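Local coordinates for flavin prenyltransferase UbiX (Aquifex aeolicus, PDB 2EJB), which probably makes the prenylated FMN cofactor of UbiD decarboxylases by joining a dimethylallyl group from dimethylallyl phosphate to FMN, at residues C90-L95 / V125-Y130. Sequence-based numbering, arbitrary orientation.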
loop_
_atom_site.group_PDB
_atom_site.type_symbol
_atom_site.label_atom_id
_atom_site.label_comp_id
_atom_site.label_asym_id
_atom_site.label_seq_id
_atom_site.Cartn_x
_atom_site.Cartn_y
_atom_site.Cartn_z
ATOM N N CYS A 90 -1.041 -11.232 2.945
ATOM C CA CYS A 90 -2.027 -11.888 2.100
ATOM C C CYS A 90 -1.662 -11.664 0.633
ATOM O O CYS A 90 -1.797 -10.553 0.122
ATOM C CB CYS A 90 -3.419 -11.315 2.382
ATOM S SG CYS A 90 -4.738 -12.020 1.358
ATOM N N SER A 91 -1.206 -12.720 -0.038
ATOM C CA SER A 91 -0.820 -12.641 -1.443
ATOM C C SER A 91 -2.037 -12.273 -2.285
ATOM O O SER A 91 -3.174 -12.450 -1.844
ATOM C CB SER A 91 -0.253 -13.986 -1.921
ATOM O OG SER A 91 -1.248 -15.001 -1.912
ATOM N N THR A 92 -1.796 -11.764 -3.492
ATOM C CA THR A 92 -2.886 -11.379 -4.377
ATOM C C THR A 92 -3.727 -12.596 -4.718
ATOM O O THR A 92 -4.942 -12.491 -4.913
ATOM C CB THR A 92 -2.361 -10.724 -5.685
ATOM O OG1 THR A 92 -1.395 -11.580 -6.311
ATOM C CG2 THR A 92 -1.723 -9.377 -5.376
ATOM N N ASN A 93 -3.077 -13.756 -4.768
ATOM C CA ASN A 93 -3.772 -15.002 -5.073
ATOM C C ASN A 93 -4.745 -15.363 -3.950
ATOM O O ASN A 93 -5.904 -15.691 -4.202
ATOM C CB ASN A 93 -2.756 -16.136 -5.294
ATOM C CG ASN A 93 -3.415 -17.504 -5.401
ATOM O OD1 ASN A 93 -3.365 -18.303 -4.469
ATOM N ND2 ASN A 93 -4.043 -17.773 -6.534
ATOM N N THR A 94 -4.272 -15.298 -2.711
ATOM C CA THR A 94 -5.113 -15.608 -1.558
ATOM C C THR A 94 -6.248 -14.597 -1.462
ATOM O O THR A 94 -7.382 -14.953 -1.141
ATOM C CB THR A 94 -4.290 -15.596 -0.256
ATOM O OG1 THR A 94 -3.444 -16.747 -0.235
ATOM C CG2 THR A 94 -5.196 -15.610 0.970
ATOM N N LEU A 95 -5.936 -13.336 -1.746
ATOM C CA LEU A 95 -6.941 -12.283 -1.711
ATOM C C LEU A 95 -8.069 -12.650 -2.662
ATOM O O LEU A 95 -9.248 -12.553 -2.320
ATOM C CB LEU A 95 -6.333 -10.945 -2.142
ATOM C CG LEU A 95 -7.343 -9.852 -2.518
ATOM C CD1 LEU A 95 -8.224 -9.509 -1.310
ATOM C CD2 LEU A 95 -6.603 -8.620 -3.025
ATOM N N VAL A 125 -2.250 -6.467 2.440
ATOM C CA VAL A 125 -1.906 -6.611 1.033
ATOM C C VAL A 125 -0.657 -5.817 0.680
ATOM O O VAL A 125 -0.485 -4.673 1.099
ATOM C CB VAL A 125 -3.075 -6.163 0.130
ATOM C CG1 VAL A 125 -2.672 -6.294 -1.330
ATOM C CG2 VAL A 125 -4.312 -7.024 0.418
ATOM N N ARG A 126 0.210 -6.449 -0.098
ATOM C CA ARG A 126 1.464 -5.848 -0.515
ATOM C C ARG A 126 1.635 -6.121 -2.005
ATOM O O ARG A 126 2.086 -7.193 -2.405
ATOM C CB ARG A 126 2.605 -6.469 0.300
ATOM C CG ARG A 126 3.971 -5.814 0.167
ATOM C CD ARG A 126 4.645 -6.205 -1.128
ATOM N NE ARG A 126 4.804 -5.057 -2.005
ATOM C CZ ARG A 126 5.086 -5.141 -3.297
ATOM N NH1 ARG A 126 5.238 -6.328 -3.872
ATOM N NH2 ARG A 126 5.210 -4.033 -4.013
ATOM N N GLU A 127 1.243 -5.149 -2.822
ATOM C CA GLU A 127 1.352 -5.261 -4.270
ATOM C C GLU A 127 1.450 -3.861 -4.881
ATOM O O GLU A 127 0.995 -2.888 -4.285
ATOM C CB GLU A 127 0.137 -6.006 -4.837
ATOM C CG GLU A 127 0.125 -6.110 -6.355
ATOM C CD GLU A 127 1.341 -6.834 -6.898
ATOM O OE1 GLU A 127 1.317 -8.084 -6.951
ATOM O OE2 GLU A 127 2.325 -6.148 -7.260
ATOM N N ALA A 128 2.049 -3.763 -6.064
ATOM C CA ALA A 128 2.205 -2.483 -6.740
ATOM C C ALA A 128 2.692 -2.665 -8.176
ATOM O O ALA A 128 3.646 -3.397 -8.425
ATOM C CB ALA A 128 3.196 -1.598 -5.967
ATOM N N PRO A 129 2.002 -2.046 -9.147
ATOM C CA PRO A 129 0.819 -1.192 -8.967
ATOM C C PRO A 129 -0.400 -2.096 -8.807
ATOM O O PRO A 129 -0.285 -3.316 -8.923
ATOM C CB PRO A 129 0.736 -0.411 -10.283
ATOM C CG PRO A 129 2.110 -0.586 -10.917
ATOM C CD PRO A 129 2.472 -1.983 -10.541
ATOM N N TYR A 130 -1.560 -1.503 -8.541
ATOM C CA TYR A 130 -2.785 -2.283 -8.424
ATOM C C TYR A 130 -3.460 -2.324 -9.793
ATOM O O TYR A 130 -3.434 -1.336 -10.534
ATOM C CB TYR A 130 -3.797 -1.633 -7.464
ATOM C CG TYR A 130 -3.439 -1.572 -5.995
ATOM C CD1 TYR A 130 -2.874 -2.664 -5.341
ATOM C CD2 TYR A 130 -3.736 -0.436 -5.242
ATOM C CE1 TYR A 130 -2.612 -2.625 -3.974
ATOM C CE2 TYR A 130 -3.482 -0.386 -3.872
ATOM C CZ TYR A 130 -2.920 -1.486 -3.248
ATOM O OH TYR A 130 -2.663 -1.450 -1.898
#
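Cys90 and Val125 lie side by side at the C-terminal ends of neighbouring parallel strands, their CA atoms 5.4 Å apart, and beyond them the two segments diverge. Leu95 reaches back from the first turn of helix 92-100, and its CD2 lies 4.4 Å from CG2 of Val125, a loose apolar contact. Further out, the methyl Thr92 CG2 packs 3.7 Å from Glu127 OE1, with Glu127 CB and CG almost as near. Glu127 has CG anti to its own N (chi1 177°) and bends at chi2, which folds the carboxylate back on the loop. There Glu127 OE2 accepts from Ala128 N at 2.7 Å, on the anti side. The two strands end here at the C-terminal side of a Rossmann-like parallel sheet, where loops probably bind FMN. Ser91 to Thr94 and Arg126 probably contribute to the FMN site. Ser91 is the N-cap of helix 92-100, its OG accepting from Thr94 N at 3.1 Å. With an alanine in place of Glu127, Ala128 N would probably lose its carboxylate partner and the Thr92 methyl some cover. The loop continues through cis-Pro129 into the dimer interface, where Tyr130 OH is hydrogen-bonded to Tyr130 OH of the second subunit.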